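Local structure of beta-Lactamase/D-Alanine Carboxypeptidase (Pseudomonas syringae pv. tomato, 5EVI) at residues I236-A241 and R254-T259; L77-Q82 and L87-S92; D61-L66 and L188-V193. The protein probably hydrolyses beta-lactam antibiotics to substituted beta-amino acids, as a class C beta-lactamase of the AmpC type linked to antibiotic resistance. All blocks are in the same frame, centred on the assembly; numbering follows the deposited sequence.

Contact 1 of 3, residues I236-A241 and R254-T259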
loop_
_atom_site.group_PDB
_atom_site.type_symbol
_atom_site.label_atom_id
_atom_site.label_comp_id
_atom_site.label_asym_id
_atom_site.label_seq_id
_atom_site.Cartn_x
_atom_site.Cartn_y
_atom_site.Cartn_z
ATOM N N ILE D 236 3.386 8.829 7.479
ATOM C CA ILE D 236 2.299 9.400 8.296
ATOM C C ILE D 236 1.718 10.687 7.677
ATOM O O ILE D 236 0.550 11.007 7.905
ATOM C CB ILE D 236 2.733 9.621 9.772
ATOM C CG1 ILE D 236 1.523 9.791 10.711
ATOM C CG2 ILE D 236 3.669 10.812 9.913
ATOM C CD1 ILE D 236 0.653 8.561 10.861
ATOM N N ARG D 237 2.527 11.413 6.903
ATOM C CA ARG D 237 2.044 12.561 6.113
ATOM C C ARG D 237 1.095 12.105 5.000
ATOM O O ARG D 237 0.081 12.756 4.745
ATOM C CB ARG D 237 3.217 13.345 5.507
ATOM C CG ARG D 237 2.867 14.742 5.010
ATOM C CD ARG D 237 3.975 15.312 4.136
ATOM N NE ARG D 237 4.076 16.768 4.226
ATOM C CZ ARG D 237 3.355 17.653 3.528
ATOM N NH1 ARG D 237 2.424 17.269 2.648
ATOM N NH2 ARG D 237 3.561 18.955 3.718
ATOM N N PHE D 238 1.441 10.996 4.343
ATOM C CA PHE D 238 0.572 10.382 3.341
ATOM C C PHE D 238 -0.729 9.869 3.963
ATOM O O PHE D 238 -1.779 9.953 3.338
ATOM C CB PHE D 238 1.299 9.247 2.613
ATOM C CG PHE D 238 0.524 8.661 1.460
ATOM C CD1 PHE D 238 0.088 9.469 0.412
ATOM C CD2 PHE D 238 0.245 7.300 1.410
ATOM C CE1 PHE D 238 -0.620 8.931 -0.655
ATOM C CE2 PHE D 238 -0.462 6.757 0.344
ATOM C CZ PHE D 238 -0.895 7.573 -0.690
ATOM N N VAL D 239 -0.648 9.339 5.184
ATOM C CA VAL D 239 -1.846 8.965 5.960
ATOM C C VAL D 239 -2.694 10.211 6.277
ATOM O O VAL D 239 -3.923 10.181 6.166
ATOM C CB VAL D 239 -1.474 8.199 7.257
ATOM C CG1 VAL D 239 -2.686 8.014 8.170
ATOM C CG2 VAL D 239 -0.870 6.847 6.918
ATOM N N GLU D 240 -2.035 11.299 6.669
ATOM C CA GLU D 240 -2.722 12.574 6.890
ATOM C C GLU D 240 -3.337 13.166 5.609
ATOM O O GLU D 240 -4.403 13.787 5.669
ATOM C CB GLU D 240 -1.801 13.579 7.580
ATOM C CG GLU D 240 -1.629 13.264 9.054
ATOM C CD GLU D 240 -0.615 14.151 9.745
ATOM O OE1 GLU D 240 -0.428 15.318 9.329
ATOM O OE2 GLU D 240 -0.005 13.675 10.721
ATOM N N ALA D 241 -2.682 12.954 4.467
ATOM C CA ALA D 241 -3.264 13.294 3.160
ATOM C C ALA D 241 -4.577 12.538 2.920
ATOM O O ALA D 241 -5.550 13.125 2.450
ATOM C CB ALA D 241 -2.277 13.018 2.029
ATOM N N ARG D 254 -8.990 15.188 -4.857
ATOM C CA ARG D 254 -9.832 14.154 -5.468
ATOM C C ARG D 254 -9.099 12.815 -5.622
ATOM O O ARG D 254 -9.699 11.762 -5.378
ATOM C CB ARG D 254 -10.332 14.622 -6.824
ATOM C CG ARG D 254 -11.269 13.643 -7.467
ATOM C CD ARG D 254 -11.401 13.848 -8.950
ATOM N NE ARG D 254 -12.006 12.674 -9.568
ATOM C CZ ARG D 254 -12.453 12.632 -10.814
ATOM N NH1 ARG D 254 -12.985 11.510 -11.264
ATOM N NH2 ARG D 254 -12.402 13.705 -11.604
ATOM N N ALA D 255 -7.831 12.876 -6.053
ATOM C CA ALA D 255 -6.969 11.676 -6.211
ATOM C C ALA D 255 -6.853 10.871 -4.945
ATOM O O ALA D 255 -7.016 9.656 -4.977
ATOM C CB ALA D 255 -5.579 12.041 -6.715
ATOM N N LEU D 256 -6.555 11.523 -3.825
ATOM C CA LEU D 256 -6.459 10.799 -2.553
ATOM C C LEU D 256 -7.800 10.151 -2.168
ATOM O O LEU D 256 -7.823 9.008 -1.736
ATOM C CB LEU D 256 -5.991 11.728 -1.427
ATOM C CG LEU D 256 -4.599 12.357 -1.605
ATOM C CD1 LEU D 256 -4.536 13.717 -0.915
ATOM C CD2 LEU D 256 -3.488 11.439 -1.126
ATOM N N SER D 257 -8.901 10.890 -2.332
ATOM C CA SER D 257 -10.230 10.431 -1.915
ATOM C C SER D 257 -10.727 9.258 -2.775
ATOM O O SER D 257 -11.285 8.271 -2.254
ATOM C CB SER D 257 -11.217 11.599 -1.993
ATOM O OG SER D 257 -12.491 11.210 -1.541
ATOM N N ASP D 258 -10.502 9.350 -4.090
ATOM C CA ASP D 258 -11.011 8.314 -5.025
ATOM C C ASP D 258 -10.365 6.923 -4.854
ATOM O O ASP D 258 -11.001 5.901 -5.167
ATOM C CB ASP D 258 -10.930 8.774 -6.498
ATOM C CG ASP D 258 -11.853 9.977 -6.806
ATOM O OD1 ASP D 258 -12.676 10.334 -5.925
ATOM O OD2 ASP D 258 -11.749 10.571 -7.923
ATOM N N THR D 259 -9.134 6.862 -4.343
ATOM C CA THR D 259 -8.529 5.566 -4.006
ATOM C C THR D 259 -9.278 4.837 -2.877
ATOM O O THR D 259 -9.223 3.632 -2.841
ATOM C CB THR D 259 -7.025 5.637 -3.647
ATOM O OG1 THR D 259 -6.837 6.411 -2.449
ATOM C CG2 THR D 259 -6.194 6.231 -4.808
#
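This is a small, buried, apolar contact between two successive helices of the class C beta-lactamase fold, helix 232-243 and helix 250-258. One leucine carries it. Leu256 points from the second helix toward the first, and both of its methyl groups are used. CD2 packs 3.7 Å from CB of Ala241. The same methyl meets the ring of Phe238, with CE1 of Phe238 3.8 Å from CD2 of Leu256. It approaches that ring obliquely. CD1 of Leu256 lies by the backbone, 3.6 Å from O of Ala241, and also touches the Ala241 methyl. CA of Ala241 and CA of Leu256 are the nearest such pair across the two segments, 7.0 Å apart. Phe238 reaches the leucine through its torsion: CG is anti to the backbone N (chi1 -174°), which brings CE1 of the ring to Leu256.

Polar bonds hold the second segment locally. OG1 of Thr259 bonds back to O of Leu256 at 2.9 Å. Arg254 and Asp258, one helical turn apart, form a salt bridge, NE to OD2 at 2.7 Å. The carboxylate oxygen lies almost in the guanidinium plane, and the N-H...O angle is 162°.

Around the contact, Phe238 also stacks on Phe73 and touches Thr72 and Thr76, all on helix 70-83. Ala255 packs on Trp80 of that helix. On helix 232-243, Ile236 rests on strand 31-38 and Val239 on strand 326-332, so this helix lies between the main sheet and its helical neighbours.

Contact 2 of 3, residues L77-Q82 and L87-S92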
loop_
_atom_site.group_PDB
_atom_site.type_symbol
_atom_site.label_atom_id
_atom_site.label_comp_id
_atom_site.label_asym_id
_atom_site.label_seq_id
_atom_site.Cartn_x
_atom_site.Cartn_y
_atom_site.Cartn_z
ATOM N N LEU D 77 -1.490 7.396 -8.006
ATOM C CA LEU D 77 -0.982 7.873 -9.316
ATOM C C LEU D 77 -2.069 7.737 -10.381
ATOM O O LEU D 77 -2.352 8.688 -11.109
ATOM C CB LEU D 77 0.264 7.093 -9.745
ATOM C CG LEU D 77 1.115 7.702 -10.863
ATOM C CD1 LEU D 77 2.004 8.805 -10.296
ATOM C CD2 LEU D 77 1.958 6.630 -11.544
ATOM N N ALA D 78 -2.695 6.565 -10.454
ATOM C CA ALA D 78 -3.785 6.338 -11.424
ATOM C C ALA D 78 -5.006 7.260 -11.201
ATOM O O ALA D 78 -5.559 7.816 -12.167
ATOM C CB ALA D 78 -4.206 4.886 -11.402
ATOM N N THR D 79 -5.418 7.449 -9.943
ATOM C CA THR D 79 -6.555 8.345 -9.665
ATOM C C THR D 79 -6.190 9.830 -9.812
ATOM O O THR D 79 -7.075 10.663 -9.994
ATOM C CB THR D 79 -7.175 8.131 -8.269
ATOM O OG1 THR D 79 -6.219 8.459 -7.259
ATOM C CG2 THR D 79 -7.678 6.690 -8.106
ATOM N N TRP D 80 -4.900 10.158 -9.717
ATOM C CA TRP D 80 -4.434 11.519 -9.996
ATOM C C TRP D 80 -4.491 11.767 -11.511
ATOM O O TRP D 80 -4.889 12.843 -11.942
ATOM C CB TRP D 80 -3.025 11.732 -9.442
ATOM C CG TRP D 80 -2.549 13.165 -9.335
ATOM C CD1 TRP D 80 -3.295 14.267 -9.037
ATOM C CD2 TRP D 80 -1.201 13.619 -9.475
ATOM N NE1 TRP D 80 -2.493 15.388 -9.000
ATOM C CE2 TRP D 80 -1.202 15.016 -9.261
ATOM C CE3 TRP D 80 0.012 12.980 -9.762
ATOM C CZ2 TRP D 80 -0.036 15.786 -9.343
ATOM C CZ3 TRP D 80 1.164 13.736 -9.837
ATOM C CH2 TRP D 80 1.139 15.123 -9.628
ATOM N N ALA D 81 -4.121 10.765 -12.311
ATOM C CA ALA D 81 -4.315 10.836 -13.770
ATOM C C ALA D 81 -5.795 11.043 -14.132
ATOM O O ALA D 81 -6.114 11.877 -14.986
ATOM C CB ALA D 81 -3.765 9.591 -14.453
ATOM N N GLN D 82 -6.681 10.303 -13.459
ATOM C CA GLN D 82 -8.139 10.448 -13.622
ATOM C C GLN D 82 -8.657 11.840 -13.242
ATOM O O GLN D 82 -9.514 12.397 -13.932
ATOM C CB GLN D 82 -8.900 9.401 -12.792
ATOM C CG GLN D 82 -10.402 9.376 -13.066
ATOM C CD GLN D 82 -11.116 8.212 -12.408
ATOM O OE1 GLN D 82 -10.699 7.725 -11.358
ATOM N NE2 GLN D 82 -12.212 7.770 -13.016
ATOM N N LEU D 87 -7.132 9.662 -17.525
ATOM C CA LEU D 87 -7.334 8.224 -17.331
ATOM C C LEU D 87 -8.707 7.923 -16.705
ATOM O O LEU D 87 -8.846 7.903 -15.484
ATOM C CB LEU D 87 -6.193 7.670 -16.450
ATOM C CG LEU D 87 -5.737 6.207 -16.546
ATOM C CD1 LEU D 87 -5.036 5.813 -15.250
ATOM C CD2 LEU D 87 -6.861 5.230 -16.849
ATOM N N SER D 88 -9.717 7.683 -17.540
ATOM C CA SER D 88 -11.030 7.239 -17.050
ATOM C C SER D 88 -10.948 5.743 -16.722
ATOM O O SER D 88 -10.874 4.905 -17.626
ATOM C CB SER D 88 -12.140 7.516 -18.075
ATOM O OG SER D 88 -13.424 7.303 -17.509
ATOM N N LEU D 89 -10.949 5.421 -15.427
ATOM C CA LEU D 89 -10.777 4.041 -14.952
ATOM C C LEU D 89 -11.883 3.070 -15.402
ATOM O O LEU D 89 -11.643 1.865 -15.485
ATOM C CB LEU D 89 -10.639 4.004 -13.418
ATOM C CG LEU D 89 -9.394 4.665 -12.803
ATOM C CD1 LEU D 89 -9.522 4.773 -11.290
ATOM C CD2 LEU D 89 -8.125 3.909 -13.161
ATOM N N THR D 90 -13.078 3.591 -15.698
ATOM C CA THR D 90 -14.184 2.766 -16.208
ATOM C C THR D 90 -14.018 2.328 -17.675
ATOM O O THR D 90 -14.669 1.376 -18.096
ATOM C CB THR D 90 -15.550 3.470 -16.042
ATOM O OG1 THR D 90 -15.545 4.721 -16.739
ATOM C CG2 THR D 90 -15.843 3.709 -14.578
ATOM N N GLN D 91 -13.170 3.015 -18.445
ATOM C CA GLN D 91 -12.856 2.595 -19.817
ATOM C C GLN D 91 -11.973 1.352 -19.806
ATOM O O GLN D 91 -11.244 1.103 -18.844
ATOM C CB GLN D 91 -12.153 3.707 -20.602
ATOM C CG GLN D 91 -12.979 4.963 -20.825
ATOM C CD GLN D 91 -14.101 4.743 -21.816
ATOM O OE1 GLN D 91 -15.266 4.653 -21.434
ATOM N NE2 GLN D 91 -13.754 4.634 -23.096
ATOM N N SER D 92 -12.031 0.578 -20.884
ATOM C CA SER D 92 -11.293 -0.684 -20.956
ATOM C C SER D 92 -9.781 -0.451 -21.062
ATOM O O SER D 92 -9.344 0.601 -21.514
ATOM C CB SER D 92 -11.816 -1.557 -22.109
ATOM O OG SER D 92 -11.559 -0.970 -23.366
#
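The side chain of Gln82 leaves its helix with CG anti to the backbone N (chi1 -172°) and continues extended, which carries it past the carbonyl of Leu87 and puts its amide beside Leu89. Leu89 has CG anti to its own carbonyl carbon (chi1 -66°), which points CD1 at the glutamine amide. The two side chains cross at about a right angle. OE1 of Gln82 lies 3.2 Å from CD1 of Leu89 in the model, but the glutamine side chain is poorly ordered and this short distance is doubtful. Nearer the backbone, CB of Gln82 lies 3.1 Å from O of Leu87, and CG is almost as close.

Leu87 fills the side nearer the helix. Its CB packs 3.7 Å from CB of Ala81. Its CD1 reaches back one turn and lies 3.7 Å from O of Ala78. CG2 of Thr79 touches CD1 of Leu89 at 4.1 Å, while OG1 of Thr79 hydrogen-bonds to O of Ala255 on helix 250-258.

Residues 87-92 thus fold back on the end of helix 70-83. Leu89 sits in a type I turn from Ser88 to Gln91, closed by Gln91 N to Ser88 O at 3.1 Å. The segments themselves meet by van der Waals packing alone. Leu87 packs on Ala78 and Ala81. The aliphatic part of Gln82 lies against the Leu87 carbonyl, and its amide against Leu89. Shape rather than directed polar bonding fits this loop to the helix.

Contact 3 of 3, residues D61-L66 and L188-V193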
loop_
_atom_site.group_PDB
_atom_site.type_symbol
_atom_site.label_atom_id
_atom_site.label_comp_id
_atom_site.label_asym_id
_atom_site.label_seq_id
_atom_site.Cartn_x
_atom_site.Cartn_y
_atom_site.Cartn_z
ATOM N N ASP D 61 13.300 9.155 10.468
ATOM C CA ASP D 61 13.821 9.384 9.106
ATOM C C ASP D 61 14.498 8.173 8.473
ATOM O O ASP D 61 14.866 8.211 7.304
ATOM C CB ASP D 61 14.798 10.553 9.147
ATOM C CG ASP D 61 14.184 11.780 9.793
ATOM O OD1 ASP D 61 13.040 12.134 9.405
ATOM O OD2 ASP D 61 14.820 12.362 10.705
ATOM N N THR D 62 14.687 7.114 9.251
ATOM C CA THR D 62 15.108 5.816 8.726
ATOM C C THR D 62 14.180 5.364 7.600
ATOM O O THR D 62 12.966 5.371 7.780
ATOM C CB THR D 62 15.029 4.777 9.835
ATOM O OG1 THR D 62 15.807 5.220 10.951
ATOM C CG2 THR D 62 15.519 3.403 9.358
ATOM N N LEU D 63 14.757 4.930 6.479
ATOM C CA LEU D 63 13.976 4.435 5.329
ATOM C C LEU D 63 13.735 2.933 5.456
ATOM O O LEU D 63 14.691 2.162 5.624
ATOM C CB LEU D 63 14.690 4.719 3.994
ATOM C CG LEU D 63 15.565 5.972 3.842
ATOM C CD1 LEU D 63 16.119 6.050 2.431
ATOM C CD2 LEU D 63 14.816 7.246 4.190
ATOM N N PHE D 64 12.459 2.537 5.373
ATOM C CA PHE D 64 12.033 1.138 5.311
ATOM C C PHE D 64 11.382 0.848 3.959
ATOM O O PHE D 64 10.659 1.695 3.407
ATOM C CB PHE D 64 11.003 0.853 6.403
ATOM C CG PHE D 64 11.529 1.023 7.807
ATOM C CD1 PHE D 64 11.880 -0.084 8.575
ATOM C CD2 PHE D 64 11.645 2.289 8.372
ATOM C CE1 PHE D 64 12.346 0.053 9.865
ATOM C CE2 PHE D 64 12.119 2.443 9.667
ATOM C CZ PHE D 64 12.473 1.326 10.422
ATOM N N GLU D 65 11.651 -0.353 3.425
ATOM C CA GLU D 65 10.915 -0.898 2.278
ATOM C C GLU D 65 9.449 -1.082 2.690
ATOM O O GLU D 65 9.160 -1.732 3.699
ATOM C CB GLU D 65 11.509 -2.244 1.838
ATOM C CG GLU D 65 12.876 -2.155 1.155
ATOM C CD GLU D 65 13.574 -3.516 0.991
ATOM O OE1 GLU D 65 12.945 -4.560 1.249
ATOM O OE2 GLU D 65 14.780 -3.552 0.635
ATOM N N LEU D 66 8.553 -0.463 1.933
ATOM C CA LEU D 66 7.110 -0.523 2.188
ATOM C C LEU D 66 6.430 -1.748 1.585
ATOM O O LEU D 66 5.287 -2.042 1.933
ATOM C CB LEU D 66 6.429 0.742 1.647
ATOM C CG LEU D 66 6.746 2.058 2.363
ATOM C CD1 LEU D 66 5.877 3.152 1.787
ATOM C CD2 LEU D 66 6.560 1.956 3.875
ATOM N N LEU D 188 5.997 14.635 0.116
ATOM C CA LEU D 188 6.803 13.511 0.588
ATOM C C LEU D 188 8.198 13.594 -0.023
ATOM O O LEU D 188 8.425 13.102 -1.129
ATOM C CB LEU D 188 6.144 12.184 0.199
ATOM C CG LEU D 188 4.708 11.934 0.667
ATOM C CD1 LEU D 188 4.352 10.467 0.459
ATOM C CD2 LEU D 188 4.521 12.330 2.121
ATOM N N ASN D 189 9.123 14.214 0.707
ATOM C CA ASN D 189 10.474 14.486 0.208
ATOM C C ASN D 189 11.560 13.582 0.838
ATOM O O ASN D 189 12.736 13.949 0.901
ATOM C CB ASN D 189 10.782 15.982 0.369
ATOM C CG ASN D 189 9.819 16.859 -0.422
ATOM O OD1 ASN D 189 9.035 17.617 0.153
ATOM N ND2 ASN D 189 9.856 16.739 -1.750
ATOM N N SER D 190 11.150 12.401 1.300
ATOM C CA SER D 190 12.071 11.298 1.574
ATOM C C SER D 190 11.450 9.925 1.272
ATOM O O SER D 190 11.782 8.932 1.928
ATOM C CB SER D 190 12.568 11.344 3.017
ATOM O OG SER D 190 13.554 10.341 3.214
ATOM N N THR D 191 10.578 9.883 0.267
ATOM C CA THR D 191 9.954 8.660 -0.217
ATOM C C THR D 191 10.509 8.402 -1.615
ATOM O O THR D 191 10.499 9.299 -2.451
ATOM C CB THR D 191 8.424 8.822 -0.261
ATOM O OG1 THR D 191 7.953 9.123 1.056
ATOM C CG2 THR D 191 7.738 7.553 -0.753
ATOM N N TYR D 192 10.991 7.182 -1.860
ATOM C CA TYR D 192 11.757 6.869 -3.075
ATOM C C TYR D 192 11.352 5.546 -3.728
ATOM O O TYR D 192 11.138 4.546 -3.045
ATOM C CB TYR D 192 13.257 6.816 -2.751
ATOM C CG TYR D 192 13.790 8.070 -2.103
ATOM C CD1 TYR D 192 14.104 9.194 -2.867
ATOM C CD2 TYR D 192 13.976 8.143 -0.724
ATOM C CE1 TYR D 192 14.594 10.350 -2.276
ATOM C CE2 TYR D 192 14.461 9.297 -0.125
ATOM C CZ TYR D 192 14.770 10.394 -0.906
ATOM O OH TYR D 192 15.240 11.539 -0.316
ATOM N N VAL D 193 11.229 5.571 -5.053
ATOM C CA VAL D 193 11.257 4.364 -5.880
ATOM C C VAL D 193 12.696 3.827 -5.960
ATOM O O VAL D 193 12.917 2.619 -5.839
ATOM C CB VAL D 193 10.664 4.624 -7.289
ATOM C CG1 VAL D 193 10.974 3.484 -8.250
ATOM C CG2 VAL D 193 9.155 4.832 -7.189
HETATM O O HOH W 1 14.481 10.533 5.635
#
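Leu63 meets Ser190 and Tyr192 in a light, partly buried contact between two loops, with a water at one end. Residues 61-66 belong to the loop that runs from strand 43-48 to helix 70-83. That helix follows an SxxK-like pattern at Ser68 and Lys71, consistent with the active-site serine motif of this family. Residues 188-193 follow helix 174-186.

Along the second loop, Leu188 comes first and faces helix 232-243, where it touches Asp234, Arg237 and Phe238. Ser190 makes the closest approach to Leu63. Its OG is anti to the backbone N (chi1 -174°), which turns the hydroxyl toward the first loop. OG of Ser190 lies 3.5 Å from CD2 of Leu63. The same hydroxyl is 2.6 Å from a water, and that water donates to O of Asp61 at 2.9 Å. The carbonyl O of Ser190 also lies near CD2 of Leu63, at 4.1 Å. It is buried here and has no hydrogen-bonding partner in the model.

Thr191 turns away to Ser230 and Asp234, to which its OG1 bonds. Tyr192 then brings its ring back to the leucine, with CD2 of Tyr192 4.4 Å from CD1 of Leu63. The methyl approaches the ring obliquely.

The two methyls of Leu63 thus have different surroundings, one beside a hydroxyl and a carbonyl, the other beside an aromatic ring. The direct contact is van der Waals only. The polar link is the water, which bridges O of Asp61 and OG of Ser190 across this sparse packing.

Overall arrangement
Contact 3 opens first along the chain, at residues 61-66. Its partner, 188-193, comes 122 residues later, so it closes a long excursion that holds several helices, among them helix 70-83. Contact 2 forms within that excursion as a short local closure, joining helix 70-83 to the loop after it. Contact 1 follows both in series and closes the short loop between helices 232-243 and 250-258. No contacts cross. Contact 1 touches contact 2 through helices 250-258 and 70-83. It touches contact 3 through helix 232-243 and the loop 188-193. Contacts 2 and 3 stay about 9 Å apart at their nearest atoms. Contact 1 therefore adjoins both others.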